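Local coordinates for protein 15-O-acetyltransferase (PDB 3FP0) that transfers an acetyl group to the 15-hydroxyl of trichothecene intermediates during the biosynthesis of mycotoxins such as T2-toxin, at residues D250-Y255 with G410-N415. Sequence-based numbering, arbitrary orientation.
Sequences DKCTEY and GLRVHN. With FP0 ((3alpha)-15-hydroxy-12,13-epoxytrichothec-9-en-3-yl acetate), chain C.
At the wall of the trichothecene-binding pocket, in a fold of the CoA-dependent acyltransferase clan, Tyr-255 and Val-413 pack helix 246-263 against helix 406-423. The short segments cross at -46° with their axes 10.0 Å apart at closest approach; the nearest CA atoms are those of Cys-252 and Val-413. Val-413 points at helix 246-263 and meets it with both methyls: its CG2 lies 3.6 Å from Tyr-255 CD2, the two side chains meeting at about a right angle, while CG1 lies against Cys-252, 3.8 Å from its O and also near CB. The Tyr-255 ring, swung away from its own backbone N (chi1 -171°), runs past Val-413 toward the ligand; strand 358-365 also touches it, through Ala-360 and Val-362. On the flank away from the ligand, the extended Arg-412 chain passes Cys-252, whose SG lies 3.8 Å from Arg-412 NH1. The guanidinium is held from outside the two segments: NH1 in a salt bridge with Asp-249, NH2 and NE by hydrogen bonds to the backbone O of Leu-9 and Pro-10. At the pocket, Val-413 CG2 sits over one face of the His-414 imidazole, offset toward its rim; this histidine binds 15-deacetylcalonectrin. One water, in the plane of both rings, bridges Tyr-255 OH and His-414 NE2, standing off the line between them. From His-414 NE2 to O4, the ligand's acetyl carbonyl oxygen, the hydrogen bond is weak and strongly bent (3.2 Å, 121°).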
loop_
_atom_site.group_PDB
_atom_site.type_symbol
_atom_site.label_atom_id
_atom_site.label_comp_id
_atom_site.label_asym_id
_atom_site.label_seq_id
_atom_site.Cartn_x
_atom_site.Cartn_y
_atom_site.Cartn_z
ATOM N N ASP A 250 26.697 -10.454 2.150
ATOM C CA ASP A 250 26.333 -11.763 1.593
ATOM C C ASP A 250 24.790 -11.920 1.566
ATOM O O ASP A 250 24.222 -12.444 0.600
ATOM C CB ASP A 250 26.939 -12.886 2.430
ATOM C CG ASP A 250 28.460 -13.008 2.279
ATOM O OD1 ASP A 250 29.075 -12.400 1.372
ATOM O OD2 ASP A 250 29.025 -13.752 3.095
ATOM N N LYS A 251 24.136 -11.465 2.635
ATOM C CA LYS A 251 22.672 -11.499 2.731
ATOM C C LYS A 251 21.983 -10.603 1.679
ATOM O O LYS A 251 21.010 -11.020 1.052
ATOM C CB LYS A 251 22.218 -11.208 4.165
ATOM C CG LYS A 251 20.815 -11.735 4.481
ATOM C CD LYS A 251 20.763 -13.267 4.557
ATOM C CE LYS A 251 19.347 -13.729 4.864
ATOM N NZ LYS A 251 19.288 -15.197 4.855
ATOM N N CYS A 252 22.551 -9.421 1.443
ATOM C CA CYS A 252 22.127 -8.534 0.376
ATOM C C CYS A 252 22.299 -9.193 -0.978
ATOM O O CYS A 252 21.440 -9.052 -1.845
ATOM C CB CYS A 252 22.902 -7.203 0.390
ATOM S SG CYS A 252 22.521 -6.057 1.718
ATOM N N THR A 253 23.413 -9.915 -1.152
ATOM C CA THR A 253 23.682 -10.661 -2.375
ATOM C C THR A 253 22.696 -11.811 -2.578
ATOM O O THR A 253 22.267 -12.075 -3.698
ATOM C CB THR A 253 25.126 -11.220 -2.345
ATOM O OG1 THR A 253 26.019 -10.112 -2.263
ATOM C CG2 THR A 253 25.433 -12.004 -3.591
ATOM N N GLU A 254 22.380 -12.518 -1.496
ATOM C CA GLU A 254 21.350 -13.546 -1.543
ATOM C C GLU A 254 20.020 -12.945 -2.020
ATOM O O GLU A 254 19.341 -13.532 -2.866
ATOM C CB GLU A 254 21.196 -14.226 -0.177
ATOM C CG GLU A 254 20.128 -15.346 -0.160
ATOM C CD GLU A 254 20.010 -16.061 1.180
ATOM O OE1 GLU A 254 20.702 -15.680 2.154
ATOM O OE2 GLU A 254 19.224 -17.033 1.263
ATOM N N TYR A 255 19.678 -11.762 -1.521
ATOM C CA TYR A 255 18.435 -11.135 -1.919
ATOM C C TYR A 255 18.485 -10.753 -3.386
ATOM O O TYR A 255 17.595 -11.140 -4.120
ATOM C CB TYR A 255 18.088 -9.934 -1.055
ATOM C CG TYR A 255 16.706 -9.437 -1.351
ATOM C CD1 TYR A 255 15.615 -9.941 -0.634
ATOM C CD2 TYR A 255 16.466 -8.554 -2.395
ATOM C CE1 TYR A 255 14.330 -9.522 -0.927
ATOM C CE2 TYR A 255 15.161 -8.122 -2.703
ATOM C CZ TYR A 255 14.106 -8.626 -1.956
ATOM O OH TYR A 255 12.814 -8.229 -2.201
ATOM N N GLY A 410 16.918 -3.932 3.131
ATOM C CA GLY A 410 15.828 -3.525 2.219
ATOM C C GLY A 410 16.180 -2.249 1.472
ATOM O O GLY A 410 16.025 -2.166 0.278
ATOM N N LEU A 411 16.717 -1.276 2.189
ATOM C CA LEU A 411 17.078 0.021 1.584
ATOM C C LEU A 411 18.136 -0.167 0.494
ATOM O O LEU A 411 18.022 0.312 -0.654
ATOM C CB LEU A 411 17.508 0.999 2.675
ATOM C CG LEU A 411 16.396 1.353 3.680
ATOM C CD1 LEU A 411 16.980 2.173 4.816
ATOM C CD2 LEU A 411 15.196 2.064 3.040
ATOM N N ARG A 412 19.131 -0.958 0.846
ATOM C CA ARG A 412 20.240 -1.179 -0.036
ATOM C C ARG A 412 19.851 -2.004 -1.269
ATOM O O ARG A 412 20.264 -1.702 -2.373
ATOM C CB ARG A 412 21.394 -1.827 0.727
ATOM C CG ARG A 412 22.715 -1.832 -0.083
ATOM C CD ARG A 412 23.798 -2.558 0.707
ATOM N NE ARG A 412 25.072 -2.680 0.001
ATOM C CZ ARG A 412 26.047 -3.522 0.359
ATOM N NH1 ARG A 412 25.889 -4.335 1.413
ATOM N NH2 ARG A 412 27.174 -3.560 -0.344
ATOM N N VAL A 413 19.050 -3.040 -1.082
ATOM C CA VAL A 413 18.667 -3.859 -2.217
ATOM C C VAL A 413 17.607 -3.190 -3.078
ATOM O O VAL A 413 17.601 -3.387 -4.294
ATOM C CB VAL A 413 18.248 -5.280 -1.829
ATOM C CG1 VAL A 413 19.412 -5.979 -1.099
ATOM C CG2 VAL A 413 16.898 -5.279 -1.016
ATOM N N HIS A 414 16.710 -2.408 -2.471
ATOM C CA HIS A 414 15.776 -1.660 -3.301
ATOM C C HIS A 414 16.440 -0.501 -4.083
ATOM O O HIS A 414 16.031 -0.216 -5.193
ATOM C CB HIS A 414 14.521 -1.238 -2.508
ATOM C CG HIS A 414 13.637 -2.393 -2.142
ATOM N ND1 HIS A 414 12.865 -2.408 -1.008
ATOM C CD2 HIS A 414 13.396 -3.563 -2.775
ATOM C CE1 HIS A 414 12.172 -3.535 -0.955
ATOM N NE2 HIS A 414 12.488 -4.262 -2.011
ATOM N N ASN A 415 17.462 0.151 -3.520
ATOM C CA ASN A 415 18.326 1.053 -4.320
ATOM C C ASN A 415 18.848 0.334 -5.582
ATOM O O ASN A 415 18.727 0.834 -6.692
ATOM C CB ASN A 415 19.509 1.565 -3.500
ATOM C CG ASN A 415 19.155 2.760 -2.624
ATOM O OD1 ASN A 415 18.086 3.360 -2.769
ATOM N ND2 ASN A 415 20.031 3.073 -1.677
HETATM C C2 FP0 C . 8.164 -3.224 -4.665
HETATM C C6 FP0 C . 5.524 -2.980 -3.371
HETATM C C5 FP0 C . 6.853 -2.382 -2.785
HETATM C C4 FP0 C . 7.779 -3.474 -2.232
HETATM C C3 FP0 C . 8.675 -3.951 -3.410
HETATM C C11 FP0 C . 5.832 -4.102 -4.392
HETATM C C10 FP0 C . 4.611 -4.404 -5.287
HETATM C C9 FP0 C . 3.535 -3.572 -5.397
HETATM C C8 FP0 C . 3.380 -2.316 -4.576
HETATM C C12 FP0 C . 7.746 -1.944 -3.967
HETATM C C13 FP0 C . 7.527 -0.682 -4.746
HETATM O O4 FP0 C . 9.722 -5.797 -1.717
HETATM C C17 FP0 C . 9.152 -6.261 -2.700
HETATM C C18 FP0 C . 8.926 -7.716 -3.024
HETATM O O3 FP0 C . 8.626 -5.354 -3.649
HETATM O O2 FP0 C . 8.672 -0.865 -3.865
HETATM O O1 FP0 C . 6.991 -3.852 -5.232
HETATM C C14 FP0 C . 6.635 -1.329 -1.674
HETATM C C7 FP0 C . 4.747 -1.857 -4.095
HETATM C C15 FP0 C . 4.742 -3.640 -2.231
HETATM O O12 FP0 C . 3.872 -2.747 -1.512
HETATM C C16 FP0 C . 2.419 -3.886 -6.346
HETATM O O HOH W 1 12.145 -6.417 -3.795
#